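Side-chain contacts in enterobactin synthetase component F-related protein (Vibrio cholerae serotype O1, PDB 4OXI), which probably activates glycine with ATP as glycyl-adenylate, as an adenylation-domain ligase of the lipopolysaccharide-modification pathway behind antimicrobial peptide resistance: residues A[485-490]-A[539-544]; A[478-483]-A[498-503]; A[518-521]-A[526-529]; A[125-130]-A[134-139]; A[220-225]-A[230-235]. All blocks are in the same frame, centred on the assembly; numbering follows the deposited sequence.

Interaction 1: A[485-490]-A[539-544]; sequences TVVRRV and FVPKRW
Val-487 and Pro-541 mark the nearest approach of the two backbones, with their CA atoms 8.9 Å apart. Residues 485-490 are a stretch of continuous helix. Residues 539-544 are loop leading into edge strand 543-546, and no backbone bond links the two, so side chains must span the gap. Here helix 480-491 packs against the small sheet of strands 496-500, 512-516 and 543-546 in the C-terminal part of the enzyme. On the helix side Val-487 does this alone: CG1 goes to the indole only, CG2 to both indole and proline. CG1 lies anti to the backbone N (chi1 168°) and meets Trp-544 CZ3 at 3.9 Å, approaching the indole obliquely at its six-membered ring. CG2 slips in beside it, 4.1 Å from Trp-544 CH2 and likewise 4.1 Å from Pro-541 CG. The valine therefore sits with its fork against the far end of the indole, one prong also brushing the proline ring.

Within the loop segment the indole also packs on its own proline. Pro-541 CB lies 3.7 Å above one indole face, offset toward the rim, and Trp-544 NE1 makes a weak, bent bond to Pro-541 O (3.2 Å, 127°). Nearby, Lys-542 NZ curls back to Val-540 O at 3.0 Å. Around the pair, Ala-514 of strand 512-516 touches both Pro-541 and Trp-544, while Val-487 also packs on Val-496 and Ile-498.

Because only carbon meets carbon across this interface, its hold comes from burial and shape. Nothing polar in it fixes the direction in which the helix lies on the loop.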
# COMPACT_ATOMS: atom_id res chain seq x y z
N THR A 485 17.55 -14.95 -4.82
CA THR A 485 17.20 -16.30 -4.40
C THR A 485 16.49 -17.07 -5.51
O THR A 485 16.79 -18.24 -5.76
CB THR A 485 16.32 -16.26 -3.14
OG1 THR A 485 17.12 -15.82 -2.03
CG2 THR A 485 15.73 -17.64 -2.83
N VAL A 486 15.56 -16.40 -6.18
CA VAL A 486 14.82 -17.00 -7.29
C VAL A 486 15.74 -17.24 -8.49
O VAL A 486 15.70 -18.30 -9.11
CB VAL A 486 13.61 -16.11 -7.71
CG1 VAL A 486 13.06 -16.54 -9.07
CG2 VAL A 486 12.51 -16.11 -6.63
N VAL A 487 16.57 -16.25 -8.81
CA VAL A 487 17.47 -16.37 -9.96
C VAL A 487 18.51 -17.48 -9.73
O VAL A 487 18.82 -18.24 -10.64
CB VAL A 487 18.13 -15.01 -10.32
CG1 VAL A 487 19.26 -15.20 -11.31
CG2 VAL A 487 17.08 -14.05 -10.89
N ARG A 488 19.02 -17.58 -8.50
CA ARG A 488 19.93 -18.67 -8.11
C ARG A 488 19.32 -20.05 -8.33
O ARG A 488 19.97 -20.93 -8.89
CB ARG A 488 20.37 -18.55 -6.65
CG ARG A 488 21.62 -17.72 -6.45
CD ARG A 488 22.09 -17.71 -4.98
NE ARG A 488 23.06 -16.64 -4.81
CZ ARG A 488 24.36 -16.76 -5.10
NH1 ARG A 488 24.84 -17.92 -5.54
NH2 ARG A 488 25.17 -15.72 -4.93
N ARG A 489 18.08 -20.23 -7.88
CA ARG A 489 17.35 -21.49 -8.06
C ARG A 489 17.21 -21.85 -9.53
O ARG A 489 17.50 -22.97 -9.94
CB ARG A 489 15.93 -21.37 -7.48
CG ARG A 489 15.78 -21.78 -6.03
CD ARG A 489 14.37 -22.33 -5.76
NE ARG A 489 13.32 -21.45 -6.30
CZ ARG A 489 12.75 -20.46 -5.62
NH1 ARG A 489 11.81 -19.72 -6.18
NH2 ARG A 489 13.12 -20.19 -4.37
N VAL A 490 16.76 -20.87 -10.32
CA VAL A 490 16.43 -21.09 -11.71
C VAL A 490 17.68 -21.29 -12.58
O VAL A 490 17.68 -22.11 -13.50
CB VAL A 490 15.57 -19.92 -12.24
CG1 VAL A 490 15.40 -20.00 -13.73
CG2 VAL A 490 14.20 -19.90 -11.55
N PHE A 539 9.55 -7.23 -10.99
CA PHE A 539 10.80 -7.62 -10.36
C PHE A 539 11.64 -8.55 -11.24
O PHE A 539 12.83 -8.74 -10.96
CB PHE A 539 10.51 -8.25 -9.00
CG PHE A 539 9.66 -7.39 -8.10
CD1 PHE A 539 9.83 -6.00 -8.08
CD2 PHE A 539 8.69 -7.96 -7.29
CE1 PHE A 539 9.03 -5.20 -7.25
CE2 PHE A 539 7.89 -7.16 -6.46
CZ PHE A 539 8.06 -5.79 -6.44
N VAL A 540 11.05 -9.13 -12.28
CA VAL A 540 11.80 -10.05 -13.15
C VAL A 540 12.87 -9.26 -13.90
O VAL A 540 12.57 -8.24 -14.54
CB VAL A 540 10.90 -10.79 -14.14
CG1 VAL A 540 11.72 -11.69 -15.04
CG2 VAL A 540 9.86 -11.63 -13.41
N PRO A 541 14.14 -9.71 -13.79
CA PRO A 541 15.24 -9.00 -14.47
C PRO A 541 14.98 -8.90 -15.97
O PRO A 541 14.54 -9.88 -16.58
CB PRO A 541 16.46 -9.90 -14.18
CG PRO A 541 16.08 -10.63 -12.90
CD PRO A 541 14.60 -10.89 -13.04
N LYS A 542 15.19 -7.71 -16.53
CA LYS A 542 14.90 -7.43 -17.93
C LYS A 542 16.13 -7.64 -18.79
O LYS A 542 16.03 -7.76 -20.01
CB LYS A 542 14.41 -5.98 -18.11
CG LYS A 542 13.18 -5.61 -17.29
CD LYS A 542 12.11 -6.68 -17.42
CE LYS A 542 10.92 -6.39 -16.51
NZ LYS A 542 10.19 -7.65 -16.20
N ARG A 543 17.30 -7.66 -18.16
CA ARG A 543 18.54 -7.91 -18.87
C ARG A 543 19.41 -8.86 -18.07
O ARG A 543 19.47 -8.77 -16.83
CB ARG A 543 19.31 -6.62 -19.11
CG ARG A 543 18.70 -5.68 -20.12
CD ARG A 543 19.39 -4.34 -20.05
NE ARG A 543 19.08 -3.50 -21.20
CZ ARG A 543 19.92 -3.29 -22.21
NH1 ARG A 543 21.13 -3.86 -22.21
NH2 ARG A 543 19.55 -2.51 -23.22
N TRP A 544 20.09 -9.75 -18.77
CA TRP A 544 20.89 -10.80 -18.16
C TRP A 544 22.31 -10.73 -18.71
O TRP A 544 22.51 -10.61 -19.92
CB TRP A 544 20.27 -12.15 -18.49
CG TRP A 544 18.87 -12.25 -18.00
CD1 TRP A 544 17.78 -11.59 -18.49
CD2 TRP A 544 18.40 -13.04 -16.90
NE1 TRP A 544 16.66 -11.92 -17.76
CE2 TRP A 544 17.01 -12.81 -16.78
CE3 TRP A 544 19.01 -13.92 -16.01
CZ2 TRP A 544 16.23 -13.44 -15.81
CZ3 TRP A 544 18.23 -14.54 -15.05
CH2 TRP A 544 16.86 -14.30 -14.96

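Interaction 2: A[478-483]-A[498-503]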
# COMPACT_ATOMS: atom_id res chain seq x y z
N VAL A 478 10.60 -4.28 -2.73
CA VAL A 478 11.09 -5.64 -2.93
C VAL A 478 12.44 -5.83 -2.26
O VAL A 478 13.22 -4.88 -2.14
CB VAL A 478 11.17 -6.00 -4.43
CG1 VAL A 478 12.22 -5.16 -5.12
CG2 VAL A 478 11.43 -7.50 -4.63
N GLU A 479 12.72 -7.05 -1.80
CA GLU A 479 14.06 -7.40 -1.33
C GLU A 479 14.90 -7.90 -2.51
O GLU A 479 14.53 -8.87 -3.17
CB GLU A 479 13.98 -8.51 -0.27
CG GLU A 479 13.06 -8.21 0.93
CD GLU A 479 13.68 -7.25 1.93
OE1 GLU A 479 14.87 -6.92 1.77
OE2 GLU A 479 12.96 -6.82 2.86
N LEU A 480 16.03 -7.26 -2.78
CA LEU A 480 16.91 -7.71 -3.84
C LEU A 480 17.31 -9.17 -3.62
O LEU A 480 17.52 -9.91 -4.57
CB LEU A 480 18.15 -6.82 -3.95
CG LEU A 480 17.88 -5.45 -4.58
CD1 LEU A 480 19.16 -4.66 -4.74
CD2 LEU A 480 17.17 -5.58 -5.90
N GLU A 481 17.37 -9.59 -2.35
CA GLU A 481 17.67 -10.98 -2.02
C GLU A 481 16.57 -11.96 -2.43
O GLU A 481 16.86 -13.12 -2.71
CB GLU A 481 17.99 -11.16 -0.53
CG GLU A 481 19.33 -10.57 -0.13
CD GLU A 481 19.21 -9.18 0.46
OE1 GLU A 481 20.20 -8.69 1.05
OE2 GLU A 481 18.11 -8.57 0.34
N GLU A 482 15.31 -11.52 -2.45
CA GLU A 482 14.26 -12.41 -2.94
C GLU A 482 14.49 -12.71 -4.43
O GLU A 482 14.35 -13.85 -4.87
CB GLU A 482 12.84 -11.85 -2.73
CG GLU A 482 11.77 -12.75 -3.37
CD GLU A 482 10.34 -12.18 -3.37
OE1 GLU A 482 10.15 -10.97 -3.08
OE2 GLU A 482 9.39 -12.95 -3.66
N ILE A 483 14.86 -11.69 -5.19
CA ILE A 483 15.10 -11.86 -6.61
C ILE A 483 16.33 -12.75 -6.83
O ILE A 483 16.29 -13.70 -7.61
CB ILE A 483 15.29 -10.50 -7.31
CG1 ILE A 483 14.06 -9.62 -7.08
CG2 ILE A 483 15.54 -10.71 -8.80
CD1 ILE A 483 14.16 -8.22 -7.69
N ILE A 498 21.89 -9.03 -8.33
CA ILE A 498 20.72 -8.36 -8.88
C ILE A 498 20.92 -6.86 -8.71
O ILE A 498 21.21 -6.39 -7.61
CB ILE A 498 19.42 -8.80 -8.19
CG1 ILE A 498 19.30 -10.32 -8.18
CG2 ILE A 498 18.20 -8.18 -8.87
CD1 ILE A 498 19.08 -10.97 -9.57
N VAL A 499 20.80 -6.10 -9.79
CA VAL A 499 21.11 -4.68 -9.77
C VAL A 499 19.91 -3.87 -10.23
O VAL A 499 19.33 -4.16 -11.27
CB VAL A 499 22.29 -4.36 -10.70
CG1 VAL A 499 22.57 -2.88 -10.69
CG2 VAL A 499 23.52 -5.13 -10.28
N PRO A 500 19.51 -2.86 -9.43
CA PRO A 500 18.47 -1.93 -9.88
C PRO A 500 18.98 -1.16 -11.08
O PRO A 500 20.03 -0.52 -10.98
CB PRO A 500 18.31 -0.97 -8.69
CG PRO A 500 18.82 -1.76 -7.50
CD PRO A 500 19.96 -2.58 -8.05
N TRP A 501 18.24 -1.21 -12.19
CA TRP A 501 18.65 -0.58 -13.44
C TRP A 501 17.52 -0.70 -14.46
O TRP A 501 16.89 -1.75 -14.56
CB TRP A 501 19.90 -1.27 -14.01
CG TRP A 501 20.48 -0.51 -15.14
CD1 TRP A 501 20.24 -0.70 -16.47
CD2 TRP A 501 21.37 0.60 -15.03
NE1 TRP A 501 20.94 0.24 -17.20
CE2 TRP A 501 21.64 1.05 -16.34
CE3 TRP A 501 21.96 1.27 -13.95
CZ2 TRP A 501 22.49 2.12 -16.60
CZ3 TRP A 501 22.81 2.34 -14.21
CH2 TRP A 501 23.06 2.76 -15.52
N PRO A 502 17.27 0.37 -15.25
CA PRO A 502 17.98 1.66 -15.25
C PRO A 502 17.54 2.60 -14.13
O PRO A 502 16.53 2.37 -13.46
CB PRO A 502 17.62 2.26 -16.62
CG PRO A 502 16.31 1.61 -16.99
CD PRO A 502 16.28 0.26 -16.34
N LEU A 503 18.32 3.66 -13.93
CA LEU A 503 18.00 4.67 -12.93
C LEU A 503 17.61 5.97 -13.63
O LEU A 503 18.18 6.33 -14.66
CB LEU A 503 19.19 4.91 -12.02
CG LEU A 503 19.81 3.69 -11.34
CD1 LEU A 503 20.99 4.10 -10.47
CD2 LEU A 503 18.77 2.93 -10.52
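Leu-480 and Ile-483 pack on Ile-498 and Pro-500 in a buried helix-on-strand contact within the C-terminal part of the enzyme, made by apolar side chains with no hydrogen bond across. The most intimate meeting is isoleucine against isoleucine. In Ile-483 a chi1 of -57° puts CG1 beside the backbone N and so leaves CG2 anti to it; CG2 presses against both methyls of Ile-498, 3.6 Å from CD1 and 3.7 Å from CG2. A bend in Ile-498 at chi2 (-68°) folds CD1 round to that methyl instead of letting the chain run on straight.

Leu-480 divides its two methyls. CD2 goes to Ile-498 CG2 at 4.1 Å, while CD1 reaches Pro-500 CD at 4.0 Å, the two side chains crossing at about a right angle.

The two helix residues are three apart, hence on one side of the first turn. On the strand Ile-498 points at the helix and Pro-500 flanks it, while Val-499 between them turns the other way, to helix 560-568. Here the helix layer of an alpha/beta subdomain meets its sheet, strands 496-500, 512-516 and 543-546 being covered by helix 480-491. That helix starts just after Glu-479, its N-cap residue, whose O accepts from Glu-482 N at 2.9 Å. Thr-512 on the central strand touches both isoleucines.

Interaction 3: A[518-521]-A[526-529]; sequences THTQ and LWLS
A chi1 of -169° in Thr-520 sets OG1 anti to the backbone N and leaves CG2 in the cramped place between N and the carbonyl carbon, from where the methyl faces Trp-527. The indole comes to meet it from the opposite direction: chi1 of -65° places CG anti to the carbonyl carbon, and the six-membered ring extends from the helix toward the loop. Thr-520 CG2 is then 4.0 Å from both Trp-527 CZ2 and Trp-527 CH2, equidistant from the two ends of that ring bond and oblique to the ring. A second touch is made by backbone: Gln-521 O lies 3.2 Å from Trp-527 CZ2, a close oxygen-to-ring-carbon approach that is likewise oblique.

Residues 518-521 belong to the connection that leaves strand 512-516 and leads into helix 524-531, so the chain here doubles back and lays its loop on the first turns of the helix that follows. The indole lies between loop and helix. Trp-522 meets it in an edge-to-face (T-shaped) stack, and Val-490 and Thr-491 at the end of helix 480-491 pack against it as well. With its methyl given to the tryptophan, Thr-520 turns its hydroxyl to Thr-491 O in a hydrogen bond, tying the loop to that second helix.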
# COMPACT_ATOMS: atom_id res chain seq x y z
N THR A 518 30.05 -17.16 -15.47
CA THR A 518 30.27 -17.65 -16.83
C THR A 518 30.32 -19.18 -16.90
O THR A 518 30.56 -19.74 -17.98
CB THR A 518 31.59 -17.09 -17.39
OG1 THR A 518 32.63 -17.27 -16.41
CG2 THR A 518 31.46 -15.61 -17.71
N HIS A 519 30.07 -19.86 -15.78
CA HIS A 519 30.16 -21.32 -15.74
C HIS A 519 28.82 -22.02 -15.88
O HIS A 519 28.76 -23.24 -15.98
CB HIS A 519 30.80 -21.78 -14.44
CG HIS A 519 32.10 -21.12 -14.16
ND1 HIS A 519 32.28 -20.25 -13.10
CD2 HIS A 519 33.28 -21.15 -14.83
CE1 HIS A 519 33.53 -19.80 -13.12
NE2 HIS A 519 34.15 -20.33 -14.15
N THR A 520 27.74 -21.25 -15.87
CA THR A 520 26.42 -21.84 -15.92
C THR A 520 25.95 -21.86 -17.37
O THR A 520 26.24 -20.93 -18.13
CB THR A 520 25.43 -21.10 -14.99
OG1 THR A 520 24.21 -21.86 -14.86
CG2 THR A 520 25.12 -19.71 -15.52
N GLN A 521 25.26 -22.92 -17.77
CA GLN A 521 24.81 -23.04 -19.15
C GLN A 521 23.87 -21.91 -19.52
O GLN A 521 22.85 -21.71 -18.87
CB GLN A 521 24.13 -24.38 -19.40
CG GLN A 521 23.82 -24.60 -20.87
CD GLN A 521 22.89 -25.77 -21.11
OE1 GLN A 521 22.67 -26.60 -20.22
NE2 GLN A 521 22.34 -25.85 -22.32
N LEU A 526 14.78 -19.94 -21.02
CA LEU A 526 14.28 -20.83 -20.00
C LEU A 526 14.23 -20.11 -18.63
O LEU A 526 13.24 -20.20 -17.91
CB LEU A 526 15.15 -22.08 -19.92
CG LEU A 526 14.78 -23.09 -18.84
CD1 LEU A 526 13.34 -23.53 -19.02
CD2 LEU A 526 15.71 -24.29 -18.88
N TRP A 527 15.31 -19.39 -18.31
CA TRP A 527 15.41 -18.64 -17.06
C TRP A 527 14.28 -17.64 -16.91
O TRP A 527 13.65 -17.55 -15.85
CB TRP A 527 16.71 -17.86 -17.02
CG TRP A 527 17.93 -18.71 -16.99
CD1 TRP A 527 18.00 -20.05 -16.74
CD2 TRP A 527 19.27 -18.27 -17.23
NE1 TRP A 527 19.31 -20.47 -16.79
CE2 TRP A 527 20.11 -19.39 -17.10
CE3 TRP A 527 19.84 -17.03 -17.54
CZ2 TRP A 527 21.50 -19.31 -17.26
CZ3 TRP A 527 21.22 -16.95 -17.70
CH2 TRP A 527 22.03 -18.09 -17.56
N LEU A 528 14.05 -16.86 -17.97
CA LEU A 528 13.00 -15.87 -18.01
C LEU A 528 11.64 -16.52 -17.79
O LEU A 528 10.81 -16.04 -17.01
CB LEU A 528 13.02 -15.16 -19.36
CG LEU A 528 12.06 -14.00 -19.53
CD1 LEU A 528 12.30 -13.00 -18.41
CD2 LEU A 528 12.21 -13.34 -20.89
N SER A 529 11.41 -17.63 -18.49
CA SER A 529 10.15 -18.35 -18.40
C SER A 529 9.84 -18.81 -16.97
O SER A 529 8.72 -18.67 -16.50
CB SER A 529 10.16 -19.55 -19.36
OG SER A 529 9.24 -20.53 -18.93

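Interaction 4: A[125-130]-A[134-139]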
# COMPACT_ATOMS: atom_id res chain seq x y z
N ILE A 125 -8.23 -8.91 2.39
CA ILE A 125 -6.91 -9.31 1.91
C ILE A 125 -6.84 -9.08 0.40
O ILE A 125 -7.35 -9.88 -0.38
CB ILE A 125 -6.68 -10.80 2.21
CG1 ILE A 125 -6.98 -11.09 3.69
CG2 ILE A 125 -5.23 -11.22 1.86
CD1 ILE A 125 -7.24 -12.53 3.98
N PRO A 126 -6.23 -7.98 -0.01
CA PRO A 126 -6.20 -7.73 -1.46
C PRO A 126 -5.21 -8.66 -2.14
O PRO A 126 -4.11 -8.87 -1.62
CB PRO A 126 -5.73 -6.27 -1.55
CG PRO A 126 -4.94 -6.03 -0.30
CD PRO A 126 -5.59 -6.89 0.76
N LEU A 127 -5.58 -9.21 -3.29
CA LEU A 127 -4.70 -10.12 -4.02
C LEU A 127 -4.06 -9.38 -5.19
O LEU A 127 -4.73 -8.59 -5.87
CB LEU A 127 -5.52 -11.31 -4.54
CG LEU A 127 -6.26 -12.13 -3.50
CD1 LEU A 127 -7.18 -13.18 -4.13
CD2 LEU A 127 -5.25 -12.81 -2.56
N ASN A 128 -2.78 -9.62 -5.46
CA ASN A 128 -2.11 -8.89 -6.53
C ASN A 128 -2.73 -9.19 -7.89
O ASN A 128 -3.07 -10.35 -8.17
CB ASN A 128 -0.62 -9.22 -6.55
CG ASN A 128 0.19 -8.23 -7.36
OD1 ASN A 128 0.07 -8.17 -8.58
ND2 ASN A 128 1.00 -7.44 -6.67
N ALA A 129 -2.89 -8.17 -8.73
CA ALA A 129 -3.52 -8.34 -10.05
C ALA A 129 -2.74 -9.31 -10.93
O ALA A 129 -3.28 -9.90 -11.86
CB ALA A 129 -3.67 -6.98 -10.77
N ARG A 130 -1.45 -9.47 -10.64
CA ARG A 130 -0.63 -10.38 -11.44
C ARG A 130 -0.08 -11.57 -10.64
O ARG A 130 0.89 -12.19 -11.04
CB ARG A 130 0.48 -9.58 -12.15
CG ARG A 130 -0.14 -8.52 -13.07
CD ARG A 130 0.84 -7.86 -14.00
NE ARG A 130 1.83 -7.09 -13.25
CZ ARG A 130 2.86 -6.46 -13.80
NH1 ARG A 130 3.71 -5.78 -13.03
NH2 ARG A 130 3.05 -6.51 -15.13
N GLU A 134 -0.90 -20.27 -8.14
CA GLU A 134 -0.15 -20.83 -7.03
C GLU A 134 0.10 -19.82 -5.92
O GLU A 134 -0.02 -20.15 -4.73
CB GLU A 134 1.18 -21.38 -7.54
CG GLU A 134 2.06 -22.01 -6.48
CD GLU A 134 3.32 -22.64 -7.06
OE1 GLU A 134 3.20 -23.32 -8.11
OE2 GLU A 134 4.42 -22.45 -6.48
N GLN A 135 0.43 -18.59 -6.30
CA GLN A 135 0.69 -17.55 -5.30
C GLN A 135 -0.57 -17.21 -4.51
O GLN A 135 -0.50 -16.96 -3.30
CB GLN A 135 1.28 -16.30 -5.97
CG GLN A 135 2.77 -16.43 -6.32
CD GLN A 135 3.13 -15.66 -7.57
OE1 GLN A 135 2.38 -14.79 -8.03
NE2 GLN A 135 4.28 -15.98 -8.15
N ILE A 136 -1.71 -17.19 -5.19
CA ILE A 136 -3.01 -16.93 -4.56
C ILE A 136 -3.33 -18.02 -3.55
O ILE A 136 -3.74 -17.72 -2.42
CB ILE A 136 -4.14 -16.83 -5.61
CG1 ILE A 136 -3.93 -15.61 -6.51
CG2 ILE A 136 -5.51 -16.74 -4.93
CD1 ILE A 136 -4.90 -15.52 -7.68
N GLN A 137 -3.12 -19.28 -3.94
CA GLN A 137 -3.32 -20.43 -3.05
C GLN A 137 -2.47 -20.28 -1.79
O GLN A 137 -2.95 -20.48 -0.67
CB GLN A 137 -2.97 -21.75 -3.76
CG GLN A 137 -4.11 -22.47 -4.48
CD GLN A 137 -3.63 -23.55 -5.49
OE1 GLN A 137 -2.45 -23.58 -5.88
NE2 GLN A 137 -4.54 -24.43 -5.93
N GLU A 138 -1.20 -19.92 -1.96
CA GLU A 138 -0.31 -19.73 -0.81
C GLU A 138 -0.86 -18.65 0.12
O GLU A 138 -0.84 -18.79 1.34
CB GLU A 138 1.12 -19.41 -1.28
CG GLU A 138 2.22 -19.51 -0.18
CD GLU A 138 2.30 -18.28 0.76
OE1 GLU A 138 2.81 -18.43 1.91
OE2 GLU A 138 1.87 -17.16 0.36
N THR A 139 -1.39 -17.58 -0.47
CA THR A 139 -1.96 -16.49 0.32
C THR A 139 -3.21 -16.90 1.11
O THR A 139 -3.32 -16.61 2.30
CB THR A 139 -2.30 -15.28 -0.56
OG1 THR A 139 -1.10 -14.78 -1.15
CG2 THR A 139 -2.98 -14.18 0.26
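Leu-127 and Ile-125 reach from the end of a strand to Ile-136 and Thr-139 on the helix that follows. Leu-127 gives its methyls to two residues about one turn apart: CD1 meets Ile-136 CG2 at 4.0 Å, the side chains crossing at about a right angle, and CD2 lies 3.9 Å from Thr-139 CG2. The same threonine methyl is 4.0 Å from Ile-125 CG2, so it is shared by two alternate residues at and just past the strand end.

Thr-139 can do this because a chi1 of -63° sets OG1 beside the backbone N, which leaves CG2 anti to that N and toward the strand. Its OG1, anti to the carbonyl carbon, hydrogen-bonds Gln-221 OE1, so the methyl serves the core while the hydroxyl serves a hairpin. Just before it, Glu-138 makes a salt bridge to Arg-231 of that hairpin.

The connection between strand and helix is stiffened by an Asx turn. Asn-128 OD1 accepts from Arg-130 N at 2.9 Å, the bond nearly straight (167°) and the donor in the plane of the side-chain carbonyl, on a lone pair of OD1. Further along, Gln-135 OE1 accepts from Thr-132 N, binding the first turn of the helix to the loop. Backbone bonds of Ile-125 and Leu-127 to Ile-102 hold the strand end in its sheet, while Arg-157 and Leu-161 back Ile-136 from helix 155-164.

Strand 123-126 is the outermost strand of a five-stranded parallel sheet. Helix 133-142 carries the chain past strand 99-102 to strand 147-149: a beta-alpha-beta crossover, whose first half is packed together by this contact.

Interaction 5: A[220-225]-A[230-235]; sequences MQTSGS and KRIAVS
Strands 216-222 and 230-235 form the antiparallel hairpin that carries the Ser/Thr/Gly-rich loop of adenylate-forming enzymes, which in relatives wraps round the phosphates of ATP. Two hydrogen-bonded pairs hold it here. Met-220 N gives to Ile-232 O at 2.8 Å and Met-220 O receives in return from Ile-232 N. Nearer the loop, Thr-222 N reaches Lys-230 O at 2.9 Å, and the bond back, from Lys-230 N to Thr-222 O (3.0 Å), is more bent at 142°.

Between them lies the non-hydrogen-bonded pair Gln-221 and Arg-231, whose side chains run alongside each other on one face. Gln-221 CB rests on Arg-231 CG at 3.6 Å, and the polar ends then meet: Gln-221 OE1 sits at the guanidinium edge, near its plane, 2.9 Å from Arg-231 NH1, but at 124° the bond is weak, the amide and guanidinium planes standing 66° apart. Each group has a stronger polar partner on helix 133-142, Thr-139 for the amide and Glu-138 for the guanidinium.

The other face carries Thr-222, Lys-230, Ile-232 and Met-220, the end of the methionine leading away. Thr-222 CG2 lies 3.7 Å from Lys-230 CB and 4.1 Å from Ile-232 CD1. The lysine chain is extended beyond CG, its CD passing Ser-223 O.

Ile-232 packs on the loop residues Thr-363, Glu-364 and Tyr-428, Ser-235 caps the start of helix 236-249, and Ser-223 OG bonds Glu-482 on helix 480-491.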
# COMPACT_ATOMS: atom_id res chain seq x y z
N MET A 220 -1.74 -7.18 4.49
CA MET A 220 -0.91 -6.93 3.32
C MET A 220 0.16 -7.99 3.25
O MET A 220 0.39 -8.73 4.21
CB MET A 220 -0.23 -5.56 3.41
CG MET A 220 -1.18 -4.38 3.28
SD MET A 220 -2.38 -4.56 1.94
CE MET A 220 -2.87 -2.84 1.77
N GLN A 221 0.82 -8.07 2.10
CA GLN A 221 2.02 -8.87 2.03
C GLN A 221 3.16 -8.14 1.33
O GLN A 221 2.95 -7.25 0.51
CB GLN A 221 1.78 -10.26 1.42
CG GLN A 221 1.11 -10.29 0.08
CD GLN A 221 0.93 -11.73 -0.42
OE1 GLN A 221 0.39 -12.62 0.28
NE2 GLN A 221 1.39 -11.97 -1.65
N THR A 222 4.37 -8.50 1.73
CA THR A 222 5.53 -7.85 1.20
C THR A 222 6.59 -8.91 0.93
O THR A 222 6.47 -10.04 1.37
CB THR A 222 6.05 -6.76 2.16
OG1 THR A 222 7.09 -6.02 1.51
CG2 THR A 222 6.58 -7.38 3.44
N SER A 223 7.60 -8.50 0.18
CA SER A 223 8.70 -9.36 -0.22
C SER A 223 9.48 -9.93 0.96
O SER A 223 9.87 -9.20 1.88
CB SER A 223 9.64 -8.54 -1.12
OG SER A 223 10.89 -9.17 -1.27
N GLY A 224 9.69 -11.25 0.95
CA GLY A 224 10.56 -11.89 1.93
C GLY A 224 11.83 -12.41 1.26
O GLY A 224 11.77 -12.92 0.14
N SER A 225 12.96 -12.29 1.94
CA SER A 225 14.26 -12.71 1.37
C SER A 225 14.33 -14.12 0.77
O SER A 225 15.09 -14.36 -0.17
CB SER A 225 15.37 -12.56 2.41
OG SER A 225 15.54 -11.20 2.77
N LYS A 230 6.33 -12.01 3.59
CA LYS A 230 6.01 -11.61 4.94
C LYS A 230 4.61 -11.06 4.88
O LYS A 230 4.23 -10.40 3.90
CB LYS A 230 6.96 -10.51 5.41
CG LYS A 230 8.40 -10.96 5.59
CD LYS A 230 9.29 -9.76 5.93
CE LYS A 230 10.73 -10.20 6.18
NZ LYS A 230 11.57 -9.03 6.56
N ARG A 231 3.82 -11.33 5.91
CA ARG A 231 2.49 -10.76 5.97
C ARG A 231 2.29 -9.83 7.15
O ARG A 231 2.79 -10.07 8.26
CB ARG A 231 1.44 -11.85 5.91
CG ARG A 231 0.98 -12.04 4.47
CD ARG A 231 0.38 -13.37 4.25
NE ARG A 231 1.40 -14.40 4.25
CZ ARG A 231 1.79 -15.06 3.16
NH1 ARG A 231 1.24 -14.77 1.98
NH2 ARG A 231 2.72 -16.00 3.27
N ILE A 232 1.56 -8.75 6.89
CA ILE A 232 1.43 -7.68 7.85
C ILE A 232 -0.05 -7.42 8.06
O ILE A 232 -0.75 -6.95 7.15
CB ILE A 232 2.09 -6.42 7.31
CG1 ILE A 232 3.60 -6.65 7.16
CG2 ILE A 232 1.82 -5.23 8.20
CD1 ILE A 232 4.28 -5.59 6.33
N ALA A 233 -0.53 -7.75 9.26
CA ALA A 233 -1.93 -7.57 9.59
C ALA A 233 -2.08 -6.26 10.37
O ALA A 233 -1.48 -6.10 11.43
CB ALA A 233 -2.43 -8.75 10.41
N VAL A 234 -2.87 -5.35 9.83
CA VAL A 234 -3.06 -4.02 10.39
C VAL A 234 -4.42 -3.97 11.10
O VAL A 234 -5.45 -4.31 10.52
CB VAL A 234 -3.01 -2.96 9.27
CG1 VAL A 234 -3.38 -1.57 9.80
CG2 VAL A 234 -1.63 -2.94 8.63
N SER A 235 -4.42 -3.55 12.36
CA SER A 235 -5.65 -3.60 13.17
C SER A 235 -6.53 -2.40 12.90
O SER A 235 -6.10 -1.43 12.29
CB SER A 235 -5.30 -3.59 14.65
OG SER A 235 -4.79 -2.32 14.98

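Overall arrangement
Interactions 1 and 2 share helix 480-491 and the small sheet beneath it. Their centres are 9 Å apart, and Val-487 CG2 meets Ile-498 CD1 at 3.9 Å. Interaction 3 continues this core outward, with Trp-527 CE3 3.6 Å from Trp-544 CE3. Interactions 4 and 5 form a second group, their centres about 12 Å apart, where Pro-126 CG packs on Met-220 SD at 3.7 Å. Interaction 5 bridges the groups: Ser-223 OG lies 2.8 Å from Glu-479 N, a probable hydrogen bond. Interaction 5 is also nearer than interaction 2 to the bound glycyl-adenosine-5'-phosphate, which is about 6 Å from the side chain of Thr-222 and about 13 Å from the side chain of Leu-480.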